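Local coordinates for protein NADH dehydrogenase (Methanothermobacter marburgensis, PDB 4R81) that binds flavin mononucleotide in a flavodoxin-like fold and probably catalyses the transfer of electrons from NAD(P)H to quinones, at residues K16-E21 and E186-R191; E24-G29 and A86-L91; A130-S135 and D159-V164; G29-E32 and T36-V39. All coordinates share one frame; numbering follows the deposited sequence. Where two conformers were deposited one is given.

Contact 1 (K16-E21 and E186-R191); sequences KSFSRE and EINLMR. With FMN (flavin mononucleotide), chain E.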
# COMPACT_ATOMS: atom_id res chain seq x y z
N LYS A 16 -21.56 -5.15 3.68
CA LYS A 16 -21.69 -6.32 2.82
C LYS A 16 -20.75 -6.20 1.63
O LYS A 16 -20.76 -5.20 0.91
CB LYS A 16 -23.14 -6.49 2.37
CG LYS A 16 -24.11 -6.78 3.51
CD LYS A 16 -25.50 -7.10 2.99
CE LYS A 16 -26.31 -5.84 2.72
NZ LYS A 16 -26.75 -5.18 3.98
N SER A 17 -19.92 -7.21 1.44
CA SER A 17 -18.99 -7.27 0.32
C SER A 17 -18.56 -8.71 0.20
O SER A 17 -18.84 -9.52 1.08
CB SER A 17 -17.77 -6.40 0.59
OG SER A 17 -17.00 -6.92 1.67
N PHE A 18 -17.87 -9.04 -0.88
CA PHE A 18 -17.37 -10.39 -1.02
C PHE A 18 -16.35 -10.70 0.07
O PHE A 18 -16.32 -11.81 0.59
CB PHE A 18 -16.78 -10.61 -2.41
CG PHE A 18 -16.25 -12.00 -2.62
CD1 PHE A 18 -17.10 -13.10 -2.61
CD2 PHE A 18 -14.90 -12.21 -2.84
CE1 PHE A 18 -16.60 -14.39 -2.81
CE2 PHE A 18 -14.39 -13.48 -3.04
CZ PHE A 18 -15.25 -14.58 -3.03
N SER A 19 -15.55 -9.70 0.45
CA SER A 19 -14.53 -9.91 1.47
C SER A 19 -15.16 -10.37 2.79
O SER A 19 -14.60 -11.20 3.51
CB SER A 19 -13.71 -8.63 1.68
OG SER A 19 -12.84 -8.42 0.57
N ARG A 20 -16.34 -9.83 3.10
CA ARG A 20 -17.07 -10.24 4.29
C ARG A 20 -17.48 -11.72 4.22
O ARG A 20 -17.41 -12.43 5.22
CB ARG A 20 -18.31 -9.35 4.50
CG ARG A 20 -19.09 -9.67 5.76
CD ARG A 20 -18.49 -8.97 6.95
NE ARG A 20 -18.40 -7.52 6.75
CZ ARG A 20 -17.84 -6.68 7.62
NH1 ARG A 20 -17.34 -7.15 8.75
NH2 ARG A 20 -17.79 -5.38 7.36
N GLU A 21 -17.89 -12.18 3.05
CA GLU A 21 -18.22 -13.58 2.86
C GLU A 21 -16.97 -14.45 2.96
O GLU A 21 -17.03 -15.58 3.44
CB GLU A 21 -18.92 -13.80 1.52
CG GLU A 21 -20.17 -12.95 1.33
CD GLU A 21 -20.87 -13.23 0.02
OE1 GLU A 21 -21.38 -14.36 -0.14
OE2 GLU A 21 -20.89 -12.34 -0.85
N GLU A 186 -18.38 -18.94 -5.77
CA GLU A 186 -18.49 -20.17 -5.01
C GLU A 186 -17.15 -20.88 -4.84
O GLU A 186 -16.84 -21.41 -3.78
CB GLU A 186 -19.52 -21.11 -5.63
CG GLU A 186 -20.45 -21.73 -4.60
CD GLU A 186 -21.03 -20.68 -3.67
OE1 GLU A 186 -20.96 -20.89 -2.44
OE2 GLU A 186 -21.53 -19.65 -4.17
N ILE A 187 -16.35 -20.89 -5.90
CA ILE A 187 -15.07 -21.57 -5.86
C ILE A 187 -14.11 -20.83 -4.92
O ILE A 187 -13.34 -21.45 -4.18
CB ILE A 187 -14.49 -21.78 -7.28
CG1 ILE A 187 -13.14 -22.48 -7.24
CG2 ILE A 187 -14.35 -20.45 -8.03
CD1 ILE A 187 -12.57 -22.67 -8.63
N ASN A 188 -14.18 -19.50 -4.93
CA ASN A 188 -13.31 -18.73 -4.05
C ASN A 188 -13.66 -18.88 -2.57
O ASN A 188 -12.77 -18.91 -1.72
CB ASN A 188 -13.28 -17.25 -4.48
CG ASN A 188 -12.42 -17.04 -5.70
OD1 ASN A 188 -11.55 -17.85 -6.00
ND2 ASN A 188 -12.65 -15.94 -6.41
N LEU A 189 -14.96 -19.00 -2.27
CA LEU A 189 -15.40 -19.24 -0.91
C LEU A 189 -15.00 -20.64 -0.45
O LEU A 189 -14.70 -20.86 0.72
CB LEU A 189 -16.92 -19.04 -0.78
CG LEU A 189 -17.43 -17.60 -0.95
CD1 LEU A 189 -18.93 -17.51 -0.73
CD2 LEU A 189 -16.70 -16.65 -0.02
N MET A 190 -14.98 -21.59 -1.39
CA MET A 190 -14.52 -22.93 -1.09
C MET A 190 -13.04 -22.88 -0.69
O MET A 190 -12.62 -23.55 0.26
CB MET A 190 -14.72 -23.87 -2.29
CG MET A 190 -14.60 -25.35 -1.96
SD MET A 190 -14.50 -26.43 -3.40
CE MET A 190 -15.83 -25.78 -4.40
N ARG A 191 -12.26 -22.09 -1.42
CA ARG A 191 -10.84 -21.93 -1.13
C ARG A 191 -10.62 -21.28 0.24
O ARG A 191 -9.76 -21.70 1.02
CB ARG A 191 -10.14 -21.13 -2.24
CG ARG A 191 -10.13 -21.88 -3.58
CD ARG A 191 -9.59 -21.04 -4.71
NE ARG A 191 -8.21 -20.64 -4.46
CZ ARG A 191 -7.63 -19.58 -5.01
NH1 ARG A 191 -8.32 -18.81 -5.84
NH2 ARG A 191 -6.37 -19.29 -4.72
N1 FMN E . -8.79 -5.58 -8.82
C2 FMN E . -7.56 -6.01 -9.29
O2 FMN E . -7.45 -7.12 -9.78
N3 FMN E . -6.45 -5.18 -9.21
C4 FMN E . -6.57 -3.93 -8.65
O4 FMN E . -5.57 -3.21 -8.58
C4A FMN E . -7.80 -3.48 -8.18
N5 FMN E . -7.94 -2.22 -7.63
C5A FMN E . -9.17 -1.81 -7.15
C6 FMN E . -9.30 -0.54 -6.59
C7 FMN E . -10.54 -0.11 -6.11
C7M FMN E . -10.68 1.25 -5.48
C8 FMN E . -11.65 -0.95 -6.19
C8M FMN E . -12.99 -0.50 -5.69
C9 FMN E . -11.51 -2.21 -6.77
C9A FMN E . -10.28 -2.65 -7.25
N10 FMN E . -10.13 -3.91 -7.81
C10 FMN E . -8.90 -4.33 -8.27
C1' FMN E . -11.29 -4.85 -7.89
C2' FMN E . -11.46 -5.40 -6.47
O2' FMN E . -10.37 -6.21 -6.08
C3' FMN E . -12.80 -6.10 -6.31
O3' FMN E . -13.78 -5.08 -6.32
C4' FMN E . -12.86 -6.86 -4.99
O4' FMN E . -11.98 -7.96 -4.98
C5' FMN E . -14.27 -7.36 -4.70
O5' FMN E . -14.27 -7.77 -3.35
P FMN E . -15.15 -6.94 -2.30
O1P FMN E . -16.61 -7.13 -2.67
O2P FMN E . -14.90 -7.46 -0.91
O3P FMN E . -14.80 -5.48 -2.42

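Contact 2 (E24-G29 and A86-L91); sequences EAFTEG and AFIYPL. With FMN (flavin mononucleotide), chain E.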
# COMPACT_ATOMS: atom_id res chain seq x y z
N GLU A 24 -16.37 -14.96 6.52
CA GLU A 24 -17.30 -15.95 7.03
C GLU A 24 -16.87 -17.36 6.64
O GLU A 24 -16.94 -18.28 7.46
CB GLU A 24 -18.71 -15.68 6.50
CG GLU A 24 -19.75 -16.69 6.97
CD GLU A 24 -20.03 -16.60 8.47
OE1 GLU A 24 -19.83 -15.51 9.07
OE2 GLU A 24 -20.46 -17.63 9.05
N ALA A 25 -16.41 -17.52 5.41
CA ALA A 25 -15.99 -18.84 4.93
C ALA A 25 -14.74 -19.32 5.68
O ALA A 25 -14.67 -20.46 6.13
CB ALA A 25 -15.77 -18.83 3.43
N PHE A 26 -13.79 -18.41 5.84
CA PHE A 26 -12.55 -18.70 6.56
C PHE A 26 -12.83 -19.09 8.02
O PHE A 26 -12.29 -20.08 8.52
CB PHE A 26 -11.60 -17.50 6.49
CG PHE A 26 -10.27 -17.72 7.14
CD1 PHE A 26 -9.37 -18.65 6.64
CD2 PHE A 26 -9.90 -16.98 8.26
CE1 PHE A 26 -8.13 -18.84 7.24
CE2 PHE A 26 -8.67 -17.16 8.87
CZ PHE A 26 -7.78 -18.09 8.36
N THR A 27 -13.67 -18.32 8.70
CA THR A 27 -14.00 -18.65 10.08
C THR A 27 -14.73 -19.98 10.21
O THR A 27 -14.53 -20.71 11.19
CB THR A 27 -14.78 -17.52 10.78
OG1 THR A 27 -15.98 -17.24 10.05
CG2 THR A 27 -13.93 -16.25 10.87
N GLU A 28 -15.57 -20.31 9.23
CA GLU A 28 -16.25 -21.61 9.22
C GLU A 28 -15.23 -22.74 9.17
O GLU A 28 -15.36 -23.73 9.90
CB GLU A 28 -17.22 -21.70 8.03
CG GLU A 28 -18.09 -22.95 8.01
CD GLU A 28 -19.10 -22.95 6.87
OE1 GLU A 28 -19.16 -21.95 6.11
OE2 GLU A 28 -19.82 -23.96 6.72
N GLY A 29 -14.23 -22.61 8.30
CA GLY A 29 -13.16 -23.59 8.23
C GLY A 29 -12.37 -23.69 9.53
O GLY A 29 -12.07 -24.80 9.98
N ALA A 86 -4.21 -13.76 10.15
CA ALA A 86 -4.80 -13.79 8.83
C ALA A 86 -5.10 -12.38 8.38
O ALA A 86 -5.37 -11.50 9.21
CB ALA A 86 -6.05 -14.66 8.82
N PHE A 87 -5.03 -12.15 7.08
CA PHE A 87 -5.29 -10.84 6.50
C PHE A 87 -6.28 -11.03 5.37
O PHE A 87 -6.02 -11.77 4.42
CB PHE A 87 -3.99 -10.21 5.99
CG PHE A 87 -2.99 -9.96 7.09
CD1 PHE A 87 -2.15 -10.98 7.52
CD2 PHE A 87 -2.92 -8.72 7.71
CE1 PHE A 87 -1.23 -10.76 8.55
CE2 PHE A 87 -2.00 -8.49 8.74
CZ PHE A 87 -1.16 -9.51 9.16
N ILE A 88 -7.43 -10.38 5.49
CA ILE A 88 -8.51 -10.53 4.53
C ILE A 88 -8.91 -9.16 4.02
O ILE A 88 -9.32 -8.29 4.80
CB ILE A 88 -9.73 -11.24 5.18
CG1 ILE A 88 -9.31 -12.65 5.64
CG2 ILE A 88 -10.91 -11.30 4.19
CD1 ILE A 88 -10.42 -13.42 6.34
N TYR A 89 -8.76 -8.95 2.72
CA TYR A 89 -8.95 -7.63 2.12
C TYR A 89 -9.13 -7.73 0.62
O TYR A 89 -8.73 -8.73 0.00
CB TYR A 89 -7.75 -6.72 2.45
CG TYR A 89 -6.43 -7.26 1.93
CD1 TYR A 89 -5.67 -8.13 2.70
CD2 TYR A 89 -5.95 -6.90 0.68
CE1 TYR A 89 -4.46 -8.63 2.25
CE2 TYR A 89 -4.73 -7.40 0.21
CZ TYR A 89 -4.00 -8.27 1.00
OH TYR A 89 -2.80 -8.78 0.55
N PRO A 90 -9.74 -6.71 0.01
CA PRO A 90 -9.78 -6.61 -1.45
C PRO A 90 -8.51 -5.97 -2.01
O PRO A 90 -7.91 -5.08 -1.38
CB PRO A 90 -10.96 -5.68 -1.70
CG PRO A 90 -10.95 -4.76 -0.51
CD PRO A 90 -10.51 -5.63 0.66
N LEU A 91 -8.11 -6.41 -3.20
CA LEU A 91 -6.96 -5.84 -3.89
C LEU A 91 -7.34 -4.50 -4.46
O LEU A 91 -8.21 -4.43 -5.33
CB LEU A 91 -6.53 -6.77 -5.02
CG LEU A 91 -5.17 -6.41 -5.62
CD1 LEU A 91 -4.14 -6.41 -4.50
CD2 LEU A 91 -4.78 -7.37 -6.74
N1 FMN E . -8.79 -5.58 -8.82
C2 FMN E . -7.56 -6.01 -9.29
O2 FMN E . -7.45 -7.12 -9.78
N3 FMN E . -6.45 -5.18 -9.21
C4 FMN E . -6.57 -3.93 -8.65
O4 FMN E . -5.57 -3.21 -8.58
C4A FMN E . -7.80 -3.48 -8.18
N5 FMN E . -7.94 -2.22 -7.63
C5A FMN E . -9.17 -1.81 -7.15
C6 FMN E . -9.30 -0.54 -6.59
C7 FMN E . -10.54 -0.11 -6.11
C7M FMN E . -10.68 1.25 -5.48
C8 FMN E . -11.65 -0.95 -6.19
C8M FMN E . -12.99 -0.50 -5.69
C9 FMN E . -11.51 -2.21 -6.77
C9A FMN E . -10.28 -2.65 -7.25
N10 FMN E . -10.13 -3.91 -7.81
C10 FMN E . -8.90 -4.33 -8.27
C1' FMN E . -11.29 -4.85 -7.89
C2' FMN E . -11.46 -5.40 -6.47
O2' FMN E . -10.37 -6.21 -6.08
C3' FMN E . -12.80 -6.10 -6.31
O3' FMN E . -13.78 -5.08 -6.32
C4' FMN E . -12.86 -6.86 -4.99
O4' FMN E . -11.98 -7.96 -4.98
C5' FMN E . -14.27 -7.36 -4.70
O5' FMN E . -14.27 -7.77 -3.35
P FMN E . -15.15 -6.94 -2.30
O1P FMN E . -16.61 -7.13 -2.67
O2P FMN E . -14.90 -7.46 -0.91
O3P FMN E . -14.80 -5.48 -2.42

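Contact 3 (A130-S135 and D159-V164); sequences AVVLCS and DRLLGV. With FMN (flavin mononucleotide), chain E.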
# COMPACT_ATOMS: atom_id res chain seq x y z
N ALA A 130 0.92 -17.19 8.85
CA ALA A 130 0.03 -16.14 8.41
C ALA A 130 -0.62 -16.55 7.10
O ALA A 130 0.05 -17.09 6.21
CB ALA A 130 0.79 -14.84 8.23
N VAL A 131 -1.93 -16.31 7.00
CA VAL A 131 -2.70 -16.60 5.80
C VAL A 131 -3.24 -15.30 5.21
O VAL A 131 -3.87 -14.50 5.92
CB VAL A 131 -3.89 -17.52 6.12
CG1 VAL A 131 -4.69 -17.82 4.86
CG2 VAL A 131 -3.42 -18.81 6.78
N VAL A 132 -2.99 -15.06 3.93
CA VAL A 132 -3.52 -13.88 3.26
C VAL A 132 -4.60 -14.31 2.28
O VAL A 132 -4.35 -15.13 1.40
CB VAL A 132 -2.42 -13.12 2.50
CG1 VAL A 132 -3.01 -11.93 1.74
CG2 VAL A 132 -1.35 -12.65 3.47
N LEU A 133 -5.79 -13.76 2.44
CA LEU A 133 -6.90 -14.04 1.54
C LEU A 133 -7.26 -12.74 0.84
O LEU A 133 -7.92 -11.86 1.42
CB LEU A 133 -8.11 -14.62 2.29
CG LEU A 133 -7.91 -15.91 3.09
CD1 LEU A 133 -9.20 -16.37 3.76
CD2 LEU A 133 -7.35 -17.02 2.21
N CYS A 134 -6.79 -12.60 -0.39
CA CYS A 134 -6.92 -11.36 -1.13
C CYS A 134 -7.89 -11.52 -2.30
O CYS A 134 -7.65 -12.31 -3.22
CB CYS A 134 -5.54 -10.94 -1.64
SG CYS A 134 -5.55 -9.50 -2.70
N SER A 135 -8.98 -10.78 -2.26
CA SER A 135 -9.97 -10.83 -3.33
C SER A 135 -9.58 -9.84 -4.42
O SER A 135 -9.23 -8.71 -4.12
CB SER A 135 -11.36 -10.50 -2.79
OG SER A 135 -12.30 -10.36 -3.85
N ASP A 159 8.34 -9.15 2.72
CA ASP A 159 8.75 -8.08 3.63
C ASP A 159 7.86 -7.97 4.86
O ASP A 159 8.35 -7.90 5.99
CB ASP A 159 8.76 -6.74 2.89
CG ASP A 159 9.33 -5.61 3.72
OD1 ASP A 159 10.36 -5.82 4.40
OD2 ASP A 159 8.74 -4.50 3.71
N ARG A 160 6.55 -7.96 4.66
CA ARG A 160 5.64 -7.64 5.75
C ARG A 160 5.36 -8.81 6.70
O ARG A 160 4.90 -8.59 7.82
CB ARG A 160 4.33 -7.08 5.21
CG ARG A 160 4.46 -5.70 4.61
CD ARG A 160 3.16 -5.25 3.98
NE ARG A 160 3.36 -4.11 3.08
CZ ARG A 160 2.47 -3.68 2.20
NH1 ARG A 160 1.29 -4.27 2.08
NH2 ARG A 160 2.77 -2.66 1.41
N LEU A 161 5.63 -10.03 6.27
CA LEU A 161 5.30 -11.18 7.11
C LEU A 161 6.53 -12.02 7.45
O LEU A 161 6.97 -12.04 8.61
CB LEU A 161 4.17 -12.01 6.48
CG LEU A 161 2.84 -11.24 6.46
CD1 LEU A 161 1.79 -11.95 5.62
CD2 LEU A 161 2.32 -10.99 7.89
N LEU A 162 7.10 -12.71 6.47
CA LEU A 162 8.34 -13.43 6.72
C LEU A 162 9.42 -12.48 7.24
O LEU A 162 10.23 -12.86 8.09
CB LEU A 162 8.83 -14.16 5.45
CG LEU A 162 7.99 -15.34 4.94
CD1 LEU A 162 8.42 -15.77 3.53
CD2 LEU A 162 8.05 -16.52 5.90
N GLY A 163 9.40 -11.24 6.75
CA GLY A 163 10.42 -10.26 7.11
C GLY A 163 10.37 -9.78 8.55
O GLY A 163 11.33 -9.17 9.04
N VAL A 164 9.27 -10.06 9.24
CA VAL A 164 9.13 -9.66 10.63
C VAL A 164 9.07 -10.87 11.56
O VAL A 164 8.76 -10.74 12.75
CB VAL A 164 7.91 -8.73 10.86
CG1 VAL A 164 8.00 -7.51 9.97
CG2 VAL A 164 6.60 -9.47 10.62
N1 FMN E . -8.79 -5.58 -8.82
C2 FMN E . -7.56 -6.01 -9.29
O2 FMN E . -7.45 -7.12 -9.78
N3 FMN E . -6.45 -5.18 -9.21
C4 FMN E . -6.57 -3.93 -8.65
O4 FMN E . -5.57 -3.21 -8.58
C4A FMN E . -7.80 -3.48 -8.18
N5 FMN E . -7.94 -2.22 -7.63
C5A FMN E . -9.17 -1.81 -7.15
C6 FMN E . -9.30 -0.54 -6.59
C7 FMN E . -10.54 -0.11 -6.11
C7M FMN E . -10.68 1.25 -5.48
C8 FMN E . -11.65 -0.95 -6.19
C8M FMN E . -12.99 -0.50 -5.69
C9 FMN E . -11.51 -2.21 -6.77
C9A FMN E . -10.28 -2.65 -7.25
N10 FMN E . -10.13 -3.91 -7.81
C10 FMN E . -8.90 -4.33 -8.27
C1' FMN E . -11.29 -4.85 -7.89
C2' FMN E . -11.46 -5.40 -6.47
O2' FMN E . -10.37 -6.21 -6.08
C3' FMN E . -12.80 -6.10 -6.31
O3' FMN E . -13.78 -5.08 -6.32
C4' FMN E . -12.86 -6.86 -4.99
O4' FMN E . -11.98 -7.96 -4.98
C5' FMN E . -14.27 -7.36 -4.70
O5' FMN E . -14.27 -7.77 -3.35
P FMN E . -15.15 -6.94 -2.30
O1P FMN E . -16.61 -7.13 -2.67
O2P FMN E . -14.90 -7.46 -0.91
O3P FMN E . -14.80 -5.48 -2.42

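Contact 4 (G29-E32 and T36-V39); sequences GLSE and TYEV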
# COMPACT_ATOMS: atom_id res chain seq x y z
N GLY A 29 -14.23 -22.61 8.30
CA GLY A 29 -13.16 -23.59 8.23
C GLY A 29 -12.37 -23.69 9.53
O GLY A 29 -12.07 -24.80 9.98
N LEU A 30 -12.02 -22.55 10.11
CA LEU A 30 -11.32 -22.54 11.39
C LEU A 30 -12.11 -23.30 12.45
O LEU A 30 -11.56 -24.16 13.15
CB LEU A 30 -11.09 -21.10 11.87
CG LEU A 30 -10.03 -20.28 11.14
CD1 LEU A 30 -9.94 -18.90 11.78
CD2 LEU A 30 -8.66 -20.98 11.16
N SER A 31 -13.40 -23.02 12.55
CA SER A 31 -14.23 -23.68 13.56
C SER A 31 -14.35 -25.18 13.27
O SER A 31 -14.32 -25.99 14.20
CB SER A 31 -15.61 -23.04 13.64
OG SER A 31 -15.50 -21.70 14.08
N GLU A 32 -14.48 -25.54 11.99
CA GLU A 32 -14.53 -26.95 11.58
C GLU A 32 -13.32 -27.71 12.12
O GLU A 32 -13.44 -28.85 12.56
CB GLU A 32 -14.55 -27.06 10.05
CG GLU A 32 -15.93 -26.90 9.40
CD GLU A 32 -15.88 -26.79 7.88
OE1 GLU A 32 -14.77 -26.76 7.29
OE2 GLU A 32 -16.97 -26.72 7.25
N THR A 36 -9.57 -21.40 17.03
CA THR A 36 -10.30 -20.24 17.56
C THR A 36 -9.82 -18.96 16.88
O THR A 36 -8.79 -18.96 16.20
CB THR A 36 -10.16 -20.10 19.09
OG1 THR A 36 -8.79 -19.87 19.43
CG2 THR A 36 -10.66 -21.34 19.79
N TYR A 37 -10.54 -17.87 17.07
CA TYR A 37 -10.14 -16.63 16.40
C TYR A 37 -10.70 -15.36 17.04
O TYR A 37 -11.66 -15.39 17.82
CB TYR A 37 -10.51 -16.68 14.91
CG TYR A 37 -12.00 -16.79 14.68
CD1 TYR A 37 -12.79 -15.65 14.57
CD2 TYR A 37 -12.62 -18.03 14.63
CE1 TYR A 37 -14.15 -15.74 14.39
CE2 TYR A 37 -13.99 -18.13 14.46
CZ TYR A 37 -14.74 -16.98 14.34
OH TYR A 37 -16.10 -17.09 14.16
N GLU A 38 -10.07 -14.24 16.70
CA GLU A 38 -10.58 -12.91 17.04
C GLU A 38 -10.46 -12.07 15.78
O GLU A 38 -9.42 -12.09 15.12
CB GLU A 38 -9.76 -12.27 18.17
CG GLU A 38 -10.26 -10.88 18.57
CD GLU A 38 -9.49 -10.25 19.72
OE1 GLU A 38 -8.61 -10.92 20.30
OE2 GLU A 38 -9.77 -9.07 20.04
N VAL A 39 -11.51 -11.34 15.44
CA VAL A 39 -11.49 -10.48 14.26
C VAL A 39 -11.23 -9.03 14.61
O VAL A 39 -11.94 -8.45 15.44
CB VAL A 39 -12.79 -10.57 13.44
CG1 VAL A 39 -12.71 -9.68 12.20
CG2 VAL A 39 -13.07 -12.02 13.05
O HOH W 1 -17.21 -19.46 14.26

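Contact 1 (K16-E21 and E186-R191)
L189 and F18 bury the largest areas here, and they meet through one branch of the leucine and the far end of the ring. CD2 of L189 lies 3.6 Å from CE1 of F18, approaching the ring obliquely, and the same methyl is 3.6 Å from the carbonyl O of E21. N188 meets the ring differently: its CB sits at the edge, near the plane, 3.6 Å from F18 CZ, while its amide ND2 turns to the carbonyl of G175. F18 reaches across because CG is anti to the backbone N (chi1 -180°), which carries the ring off helix 18-32 to helix 185-197. E21 adds its CB against L189 CD2 at 3.9 Å, its carboxylate being paired with R185. The backbone at the base of the ring serves the cofactor: F18 N donates to FMN O1P at 2.9 Å, and O2P receives both S19 N and S19 OG, each at 2.7 Å. Shortening F18 to an alanine would probably leave L189 CD2 and N188 CB without their apolar partner and open a gap between the two helices. Apolar packing thus joins the two helices, while the phosphate is gripped at the helix N-terminus, whose dipole probably helps stabilise its charge.

Contact 2 (E24-G29 and A86-L91)
In this flavodoxin-like fold, helix 18-32 packs on a parallel sheet, and here F26 of the helix rests on strand 84-90, the central strand, which leads to the FMN pocket. The ring of F26 meets two side chains on alternate residues of the strand, A86 and I88, whose CB atoms both point toward the helix. F26 CE2 lies 3.6 Å from A86 CB, and F26 CD2 is 4.1 Å from I88 CD1; both methyls approach the ring obliquely. With CG anti to the backbone N (chi1 -177°), the phenyl extends from the helix toward the sheet, where I8 and L133 of the two flanking strands also touch it. The facing residues are all buried, so the evidence is for an apolar helix-on-sheet contact. Beyond I88 the strand ends at P90, and L91 just past it reaches the cofactor, placing CD2 3.7 Å from N3 of the flavin. A glycine at L91 would keep the backbone carbonyl but would probably leave the pyrimidine part of the flavin without this apolar support. That carbonyl accepts from the ribityl chain: FMN O2' donates a hydrogen bond to L91 O at 2.9 Å.

Contact 3 (A130-S135 and D159-V164)
L161 touches A130 and V132 through one methyl above all: CD1 is 3.9 Å from V132 CG2 and 4.0 Å from A130 CB. The second branch, CD2, is slightly farther from A130 CB, at 4.2 Å, so both prongs of the leucine fork meet the alanine while a single one reaches on to the valine. L161 has its CB pointing toward the strand, and CG anti to the carbonyl carbon (chi1 -67°) carries both methyls on to it. On the strand, V132 turns CG2 to the leucine with that methyl anti to the carbonyl carbon. A130 and V132 are alternate residues, so both side chains fall on one face of strand 129-135, and L161 also packs on F87 of the neighbouring strand. This is a parallel sheet of the flavodoxin-like fold covered by helix 148-162, here in its last part, where a wider pi-type turn spans 159-162. Farther out, backbone bonds tie A130 and V132 to T170 on one side, and V131 to L85 and F87 on the other, holding these residues in the register of the sheet. On the helix side, R160 forms a salt bridge with D95 and donates through NE to W93 O of the second subunit, while D159 OD2 is hydrogen-bonded to S94 OG of that subunit. At the other end of the strand, three residues past V132, S135 OG in the conformer given lies 2.7 Å from FMN O4', a hydrogen bond in which either may be the donor.

Contact 4 (G29-E32 and T36-V39)
L30 and Y37 meet at an oblique angle: the leucine sets CD1 3.9 Å from Y37 CB and 4.0 Å from Y37 CD2, reaching the root of the aromatic side chain rather than its hydroxyl end. S31, the next residue of the helix, comes to the same ring differently, with OG at the edge and in the ring plane, 3.9 Å from CE2. The tyrosine is thus met by a methyl near its base and a hydroxyl beside its rim. Y37 holds CG between its backbone N and carbonyl carbon (chi1 63°), and its CB points toward the helix, which brings the ring alongside S31. These are consecutive elements of a beta-alpha-beta unit of the flavodoxin-like fold, strand 5-10, helix 18-32 and strand 36-41, and the contact joins the end of the helix to the start of the strand that follows it, an outermost one of this chain's sheet. One water bridges the two hydroxyls, 2.8 Å from S31 OG and 2.6 Å from Y37 OH, and it too lies in the plane of the tyrosine ring. S31 OG has a further partner in the carbonyl of T27, one turn back in the helix, so the hydroxyl has partners in both the helix and the water. L30 is buried and continues inward onto V6 and I8 of strand 5-10, whereas S31 is exposed.

In the fold
Helix 18-32 links three of the contacts: contact 1 uses its N-terminal end, contact 2 its middle and contact 4 its last turn, the latter two sharing G29. Contacts 1 and 2 have centres about 8 Å apart and touch where S19 OG lies 3.6 Å from P90 N. Contact 3 joins contact 2 through neighbouring strands, with a probable hydrogen bond of 2.7 Å from L91 N to S135 O, and meets contact 1 where, in the conformer given, F18 CD2 is 3.3 Å from S135 OG. Contacts 1, 2 and 3 thereby supply residues around one FMN, from phosphate to flavin. Contact 4 lies away from the site; T27 CG2 to Y37 CE1, 3.6 Å, ties it to contact 2.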